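Local coordinates for SusD-like protein BACOVA_02651 (Bacteroides ovatus, PDB 5E76) that binds polysaccharide at the bacterial cell surface and probably captures xyloglucan there before its transport into the periplasm for degradation, at residues R30-I35 with N252-D257; P46-Q51 with S272-S277. All blocks are in the same frame, centred on the assembly; numbering follows the deposited sequence.

Contact 1. Residues R30-I35 with N252-D257; sequences RSIVPI and NTLLSD. With BGC (beta-D-glucopyranose), chain B; XYS (alpha-D-xylopyranose), chain C.
The R30 guanidinium meets D257 and O3 of a glucose at its edge, and a xylose over one face. At the edge, NE and NH2 hold the two carboxylate oxygens side-on. NE of R30 donates to OD2 of D257 at 2.9 Å, and NH2 of R30 donates to OD1 of D257 at 2.8 Å, where it meets the syn lone pair. Both oxygens lie close to the guanidinium plane, but the two planes are turned 32° apart. This salt bridge fixes its rotation. CG of R30 is anti to N (chi1 161°), and a bend at chi3 (-61°) turns the guanidinium toward D257. Over the face, C1 of the xylose stands 3.1 Å above the plane, offset toward the rim. O2 and O3 of the glucose take weak hydrogen bonds from the same group. R30 thus belongs to the glycan pocket of this SusD-family protein, and D257 is a second-shell residue that positions it. W271 NE1 is a further partner of D257 OD1. Beside R30, L254 packs on helix 25-38. Its CD2 lies 3.7 Å from CG2 of V33, and its CD1 lies 3.8 Å from CG2 of I32. L254 runs past V33 in the opposite direction but crosses I32 at about a right angle.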
loop_
_atom_site.group_PDB
_atom_site.type_symbol
_atom_site.label_atom_id
_atom_site.label_comp_id
_atom_site.label_asym_id
_atom_site.label_seq_id
_atom_site.Cartn_x
_atom_site.Cartn_y
_atom_site.Cartn_z
ATOM N N ARG A 30 4.352 -10.483 6.416
ATOM C CA ARG A 30 3.285 -10.217 7.368
ATOM C C ARG A 30 3.072 -8.726 7.659
ATOM O O ARG A 30 1.958 -8.227 7.533
ATOM C CB ARG A 30 3.553 -10.939 8.688
ATOM C CG ARG A 30 2.747 -10.359 9.861
ATOM C CD ARG A 30 2.592 -11.348 11.004
ATOM N NE ARG A 30 1.872 -12.528 10.556
ATOM C CZ ARG A 30 1.994 -13.738 11.088
ATOM N NH1 ARG A 30 2.815 -13.947 12.111
ATOM N NH2 ARG A 30 1.301 -14.760 10.588
ATOM N N SER A 31 4.127 -8.037 8.071
ATOM C CA SER A 31 4.036 -6.709 8.654
ATOM C C SER A 31 3.304 -5.736 7.744
ATOM O O SER A 31 2.603 -4.854 8.205
ATOM C CB SER A 31 5.431 -6.194 8.941
ATOM O OG SER A 31 6.201 -6.081 7.759
ATOM N N ILE A 32 3.513 -5.917 6.449
ATOM C CA ILE A 32 2.848 -5.154 5.409
ATOM C C ILE A 32 1.327 -4.959 5.637
ATOM O O ILE A 32 0.786 -3.925 5.283
ATOM C CB ILE A 32 3.060 -5.828 4.031
ATOM C CG1 ILE A 32 2.519 -4.924 2.931
ATOM C CG2 ILE A 32 2.390 -7.174 3.990
ATOM C CD1 ILE A 32 3.020 -5.260 1.545
ATOM N N VAL A 33 0.666 -5.935 6.252
ATOM C CA VAL A 33 -0.767 -5.870 6.468
ATOM C C VAL A 33 -1.170 -4.979 7.657
ATOM O O VAL A 33 -1.929 -4.045 7.468
ATOM C CB VAL A 33 -1.347 -7.309 6.624
ATOM C CG1 VAL A 33 -2.839 -7.330 6.917
ATOM C CG2 VAL A 33 -1.149 -8.049 5.354
ATOM N N PRO A 34 -0.669 -5.254 8.884
ATOM C CA PRO A 34 -1.035 -4.376 10.007
ATOM C C PRO A 34 -0.539 -2.945 9.835
ATOM O O PRO A 34 -1.196 -2.016 10.281
ATOM C CB PRO A 34 -0.359 -5.056 11.214
ATOM C CG PRO A 34 0.664 -5.877 10.669
ATOM C CD PRO A 34 0.211 -6.346 9.340
ATOM N N ILE A 35 0.587 -2.767 9.159
ATOM C CA ILE A 35 1.166 -1.445 9.016
ATOM C C ILE A 35 0.530 -0.643 7.854
ATOM O O ILE A 35 0.140 0.515 8.029
ATOM C CB ILE A 35 2.657 -1.527 8.793
ATOM C CG1 ILE A 35 3.322 -2.118 10.038
ATOM C CG2 ILE A 35 3.232 -0.137 8.538
ATOM C CD1 ILE A 35 4.748 -2.311 9.895
ATOM N N ASN A 252 4.531 -15.591 -1.502
ATOM C CA ASN A 252 3.632 -14.663 -0.847
ATOM C C ASN A 252 2.951 -15.376 0.318
ATOM O O ASN A 252 2.060 -16.187 0.113
ATOM C CB ASN A 252 2.609 -14.175 -1.872
ATOM C CG ASN A 252 1.734 -13.067 -1.369
ATOM O OD1 ASN A 252 1.627 -12.808 -0.175
ATOM N ND2 ASN A 252 1.080 -12.415 -2.291
ATOM N N THR A 253 3.363 -15.076 1.539
ATOM C CA THR A 253 2.900 -15.824 2.698
ATOM C C THR A 253 1.637 -15.279 3.360
ATOM O O THR A 253 1.218 -15.764 4.423
ATOM C CB THR A 253 4.014 -15.871 3.744
ATOM O OG1 THR A 253 4.543 -14.555 3.884
ATOM C CG2 THR A 253 5.128 -16.787 3.282
ATOM N N LEU A 254 1.009 -14.296 2.716
ATOM C CA LEU A 254 -0.081 -13.548 3.349
ATOM C C LEU A 254 -1.410 -14.306 3.375
ATOM O O LEU A 254 -2.315 -13.940 4.126
ATOM C CB LEU A 254 -0.263 -12.181 2.653
ATOM C CG LEU A 254 0.891 -11.169 2.873
ATOM C CD1 LEU A 254 0.653 -9.887 2.070
ATOM C CD2 LEU A 254 1.071 -10.840 4.355
ATOM N N LEU A 255 -1.514 -15.370 2.587
ATOM C CA LEU A 255 -2.769 -16.112 2.425
ATOM C C LEU A 255 -3.536 -16.446 3.721
ATOM O O LEU A 255 -4.729 -16.149 3.838
ATOM C CB LEU A 255 -2.468 -17.412 1.686
ATOM C CG LEU A 255 -3.658 -18.206 1.184
ATOM C CD1 LEU A 255 -4.150 -17.558 -0.090
ATOM C CD2 LEU A 255 -3.249 -19.624 0.977
ATOM N N SER A 256 -2.850 -17.066 4.681
ATOM C CA SER A 256 -3.495 -17.608 5.883
ATOM C C SER A 256 -3.822 -16.516 6.876
ATOM O O SER A 256 -4.695 -16.690 7.739
ATOM C CB SER A 256 -2.609 -18.663 6.574
ATOM O OG SER A 256 -2.303 -19.770 5.739
ATOM N N ASP A 257 -3.074 -15.416 6.768
ATOM C CA ASP A 257 -3.328 -14.193 7.539
ATOM C C ASP A 257 -4.556 -13.412 7.003
ATOM O O ASP A 257 -5.219 -12.694 7.768
ATOM C CB ASP A 257 -2.114 -13.237 7.516
ATOM C CG ASP A 257 -0.904 -13.750 8.292
ATOM O OD1 ASP A 257 -0.967 -14.817 8.942
ATOM O OD2 ASP A 257 0.129 -13.046 8.258
HETATM C C2 BGC B . 3.474 -18.036 11.537
HETATM C C3 BGC B . 2.580 -18.334 12.673
HETATM C C4 BGC B . 1.795 -19.529 12.392
HETATM C C5 BGC B . 2.701 -20.664 12.182
HETATM C C6 BGC B . 1.925 -21.959 12.055
HETATM C C1 BGC B . 4.449 -19.214 11.303
HETATM O O2 BGC B . 4.185 -16.835 11.803
HETATM O O3 BGC B . 1.729 -17.170 12.936
HETATM O O4 BGC B . 0.915 -19.849 13.513
HETATM O O5 BGC B . 3.531 -20.403 11.000
HETATM O O6 BGC B . 2.565 -22.806 11.131
HETATM C C1 XYS C . 0.270 -14.259 14.046
HETATM C C2 XYS C . 1.329 -14.279 15.142
HETATM C C3 XYS C . 0.690 -14.221 16.525
HETATM C C4 XYS C . -0.339 -13.099 16.607
HETATM C C5 XYS C . -1.294 -13.144 15.420
HETATM O O2 XYS C . 2.114 -15.471 15.027
HETATM O O3 XYS C . 1.706 -14.014 17.514
HETATM O O4 XYS C . -1.081 -13.216 17.826
HETATM O O5 XYS C . -0.553 -13.105 14.203
#

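Contact 2. Residues P46-Q51 with S272-S277; sequences PWNYPQ and SSYNGS. With BGC (beta-D-glucopyranose), chain D; XYS (alpha-D-xylopyranose), chain C; BGC (beta-D-glucopyranose), chain E; BGC (beta-D-glucopyranose), chain F.
The loop 46-51 passes beside 272-277 with N48 and S273 nearest, their CA atoms 6.7 Å apart. Both belong to the glycan-binding platform of this SusD-family protein. Segment 272-277 supplies strand 275-276, which pairs antiparallel with 43-44, and loop 46-51 follows 43-44. W47 is the aromatic floor under the glucan chain. C4 of one glucose sits 3.5 Å above the centre of the indole, consistent with CH-pi stacking of the sugar. CB of P46 backs the opposite face. The same ring reaches C1 of the next glucose with its CH2 atom. At the indole edge, CB of S273 lies near the ring plane. N48 points toward 272-277, its side chain over one face of the Y274 ring. CB of N48 is 3.5 Å from CE1 of Y274. The Y274 OH approaches the Y49 ring edge near the plane. The Y49 hydroxyl contacts the xylose, with OH 3.2 Å from its C2. S273 OG sits between its own backbone N and carbonyl carbon (chi1 48°). There it shares a hydrogen bond with S45 OG and another with O3 of the glucose whose O4 links to C1 of the stacked one; this O3 lies 2.9 Å from S273 OG.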
loop_
_atom_site.group_PDB
_atom_site.type_symbol
_atom_site.label_atom_id
_atom_site.label_comp_id
_atom_site.label_asym_id
_atom_site.label_seq_id
_atom_site.Cartn_x
_atom_site.Cartn_y
_atom_site.Cartn_z
ATOM N N PRO A 46 -9.367 -7.530 17.263
ATOM C CA PRO A 46 -8.772 -7.405 18.595
ATOM C C PRO A 46 -7.677 -8.457 18.814
ATOM O O PRO A 46 -6.831 -8.283 19.688
ATOM C CB PRO A 46 -9.956 -7.623 19.546
ATOM C CG PRO A 46 -11.165 -7.440 18.708
ATOM C CD PRO A 46 -10.807 -7.841 17.317
ATOM N N TRP A 47 -7.676 -9.502 17.994
ATOM C CA TRP A 47 -6.803 -10.647 18.227
ATOM C C TRP A 47 -5.735 -10.736 17.143
ATOM O O TRP A 47 -4.876 -11.603 17.209
ATOM C CB TRP A 47 -7.633 -11.950 18.313
ATOM C CG TRP A 47 -8.775 -11.778 19.297
ATOM C CD1 TRP A 47 -8.671 -11.560 20.650
ATOM C CD2 TRP A 47 -10.179 -11.736 18.997
ATOM N NE1 TRP A 47 -9.914 -11.396 21.208
ATOM C CE2 TRP A 47 -10.863 -11.507 20.220
ATOM C CE3 TRP A 47 -10.926 -11.873 17.813
ATOM C CZ2 TRP A 47 -12.258 -11.409 20.297
ATOM C CZ3 TRP A 47 -12.324 -11.792 17.887
ATOM C CH2 TRP A 47 -12.974 -11.556 19.126
ATOM N N ASN A 48 -5.777 -9.846 16.145
ATOM C CA ASN A 48 -4.670 -9.756 15.183
ATOM C C ASN A 48 -4.044 -8.352 15.139
ATOM O O ASN A 48 -4.315 -7.567 14.227
ATOM C CB ASN A 48 -5.114 -10.148 13.772
ATOM C CG ASN A 48 -5.371 -11.649 13.617
ATOM O OD1 ASN A 48 -5.188 -12.418 14.560
ATOM N ND2 ASN A 48 -5.817 -12.064 12.419
ATOM N N TYR A 49 -3.185 -8.060 16.118
ATOM C CA TYR A 49 -2.397 -6.841 16.121
ATOM C C TYR A 49 -3.226 -5.575 16.113
ATOM O O TYR A 49 -3.005 -4.728 15.269
ATOM C CB TYR A 49 -1.484 -6.814 14.898
ATOM C CG TYR A 49 -0.551 -7.992 14.803
ATOM C CD1 TYR A 49 0.415 -8.192 15.774
ATOM C CD2 TYR A 49 -0.624 -8.894 13.744
ATOM C CE1 TYR A 49 1.274 -9.232 15.713
ATOM C CE2 TYR A 49 0.238 -9.971 13.665
ATOM C CZ TYR A 49 1.194 -10.131 14.671
ATOM O OH TYR A 49 2.084 -11.179 14.653
ATOM N N PRO A 50 -4.170 -5.446 17.058
ATOM C CA PRO A 50 -5.058 -4.273 17.096
ATOM C C PRO A 50 -4.268 -2.959 17.272
ATOM O O PRO A 50 -4.678 -1.869 16.821
ATOM C CB PRO A 50 -5.964 -4.553 18.307
ATOM C CG PRO A 50 -5.119 -5.530 19.205
ATOM C CD PRO A 50 -4.353 -6.354 18.211
ATOM N N GLN A 51 -3.104 -3.082 17.915
ATOM C CA GLN A 51 -2.411 -1.914 18.418
ATOM C C GLN A 51 -2.118 -0.906 17.294
ATOM O O GLN A 51 -2.144 0.299 17.536
ATOM C CB GLN A 51 -1.108 -2.311 19.170
ATOM C CG GLN A 51 -0.130 -3.170 18.358
ATOM C CD GLN A 51 -0.299 -4.695 18.551
ATOM O OE1 GLN A 51 -1.410 -5.210 18.734
ATOM N NE2 GLN A 51 0.822 -5.422 18.475
ATOM N N SER A 272 -7.283 -15.875 9.726
ATOM C CA SER A 272 -7.620 -14.438 9.840
ATOM C C SER A 272 -8.882 -14.161 10.654
ATOM O O SER A 272 -9.907 -14.783 10.468
ATOM C CB SER A 272 -7.810 -13.788 8.465
ATOM O OG SER A 272 -7.657 -12.372 8.594
ATOM N N SER A 273 -8.774 -13.227 11.581
ATOM C CA SER A 273 -9.918 -12.757 12.338
ATOM C C SER A 273 -10.163 -11.284 12.036
ATOM O O SER A 273 -10.874 -10.581 12.769
ATOM C CB SER A 273 -9.656 -12.967 13.809
ATOM O OG SER A 273 -8.360 -12.466 14.086
ATOM N N TYR A 274 -9.544 -10.826 10.957
ATOM C CA TYR A 274 -9.706 -9.442 10.505
ATOM C C TYR A 274 -11.110 -9.212 9.980
ATOM O O TYR A 274 -11.668 -10.084 9.294
ATOM C CB TYR A 274 -8.711 -9.123 9.397
ATOM C CG TYR A 274 -7.317 -8.805 9.865
ATOM C CD1 TYR A 274 -7.103 -7.979 10.957
ATOM C CD2 TYR A 274 -6.214 -9.305 9.195
ATOM C CE1 TYR A 274 -5.830 -7.669 11.387
ATOM C CE2 TYR A 274 -4.932 -8.989 9.607
ATOM C CZ TYR A 274 -4.751 -8.166 10.698
ATOM O OH TYR A 274 -3.478 -7.872 11.108
ATOM N N ASN A 275 -11.677 -8.051 10.311
ATOM C CA ASN A 275 -12.908 -7.581 9.667
ATOM C C ASN A 275 -12.822 -6.129 9.227
ATOM O O ASN A 275 -12.327 -5.265 9.963
ATOM C CB ASN A 275 -14.094 -7.781 10.607
ATOM C CG ASN A 275 -14.441 -9.235 10.765
ATOM O OD1 ASN A 275 -15.062 -9.841 9.875
ATOM N ND2 ASN A 275 -13.984 -9.833 11.872
ATOM N N GLY A 276 -13.252 -5.892 7.996
ATOM C CA GLY A 276 -13.397 -4.558 7.462
ATOM C C GLY A 276 -14.011 -3.676 8.523
ATOM O O GLY A 276 -14.981 -4.061 9.186
ATOM N N SER A 277 -13.414 -2.505 8.719
ATOM C CA SER A 277 -13.798 -1.681 9.829
ATOM C C SER A 277 -15.080 -0.980 9.506
ATOM O O SER A 277 -15.425 -0.798 8.326
ATOM C CB SER A 277 -12.690 -0.672 10.182
ATOM O OG SER A 277 -12.465 0.222 9.111
HETATM C C2 BGC D . -9.011 -15.363 20.091
HETATM C C3 BGC D . -10.413 -15.617 20.505
HETATM C C4 BGC D . -11.408 -15.183 19.518
HETATM C C5 BGC D . -11.096 -15.801 18.204
HETATM C C6 BGC D . -12.181 -15.610 17.151
HETATM C C1 BGC D . -8.706 -15.709 18.619
HETATM O O2 BGC D . -8.157 -16.179 20.870
HETATM O O3 BGC D . -10.601 -14.938 21.800
HETATM O O4 BGC D . -12.765 -15.559 19.951
HETATM O O5 BGC D . -9.841 -15.206 17.731
HETATM O O6 BGC D . -11.819 -16.279 15.960
HETATM C C1 XYS C . 0.270 -14.259 14.046
HETATM C C2 XYS C . 1.329 -14.279 15.142
HETATM C C3 XYS C . 0.690 -14.221 16.525
HETATM C C4 XYS C . -0.339 -13.099 16.607
HETATM C C5 XYS C . -1.294 -13.144 15.420
HETATM O O2 XYS C . 2.114 -15.471 15.027
HETATM O O3 XYS C . 1.706 -14.014 17.514
HETATM O O4 XYS C . -1.081 -13.216 17.826
HETATM O O5 XYS C . -0.553 -13.105 14.203
HETATM C C2 BGC E . -5.791 -16.290 15.086
HETATM C C3 BGC E . -6.400 -15.487 16.166
HETATM C C4 BGC E . -6.784 -16.344 17.283
HETATM C C5 BGC E . -5.638 -17.085 17.837
HETATM C C6 BGC E . -6.157 -18.027 18.899
HETATM C C1 BGC E . -4.505 -16.956 15.612
HETATM O O2 BGC E . -5.513 -15.481 13.947
HETATM O O3 BGC E . -7.563 -14.749 15.644
HETATM O O4 BGC E . -7.350 -15.554 18.371
HETATM O O5 BGC E . -4.944 -17.833 16.787
HETATM O O6 BGC E . -5.335 -19.177 19.011
HETATM C C2 BGC F . -15.288 -15.414 20.390
HETATM C C3 BGC F . -16.265 -14.591 21.150
HETATM C C4 BGC F . -15.919 -14.464 22.562
HETATM C C5 BGC F . -14.563 -13.900 22.724
HETATM C C6 BGC F . -14.231 -13.799 24.198
HETATM C C1 BGC F . -13.849 -14.865 20.527
HETATM O O2 BGC F . -15.648 -15.443 19.006
HETATM O O3 BGC F . -17.604 -15.203 21.058
HETATM O O4 BGC F . -16.893 -13.585 23.221
HETATM O O5 BGC F . -13.550 -14.710 22.032
HETATM O O6 BGC F . -12.831 -13.840 24.377
#

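In the fold
Contacts 1 and 2 both join the N-terminal part of the chain to the later part, and their segments alternate along the sequence. Their centres are 12 Å apart. Both touch the same xylose: R30 meets it from contact 1 and Y49 from contact 2. The two residues also meet each other, with CD of R30 3.7 Å from OH of Y49. Deeper in, D257 O of contact 1 lies 2.6 Å from S272 OG of contact 2, and CG1 of V33 lies 3.8 Å from CE2 of Y274. R30, W47, N48, Y49 and S273 all belong to the residues lining the glycan pocket.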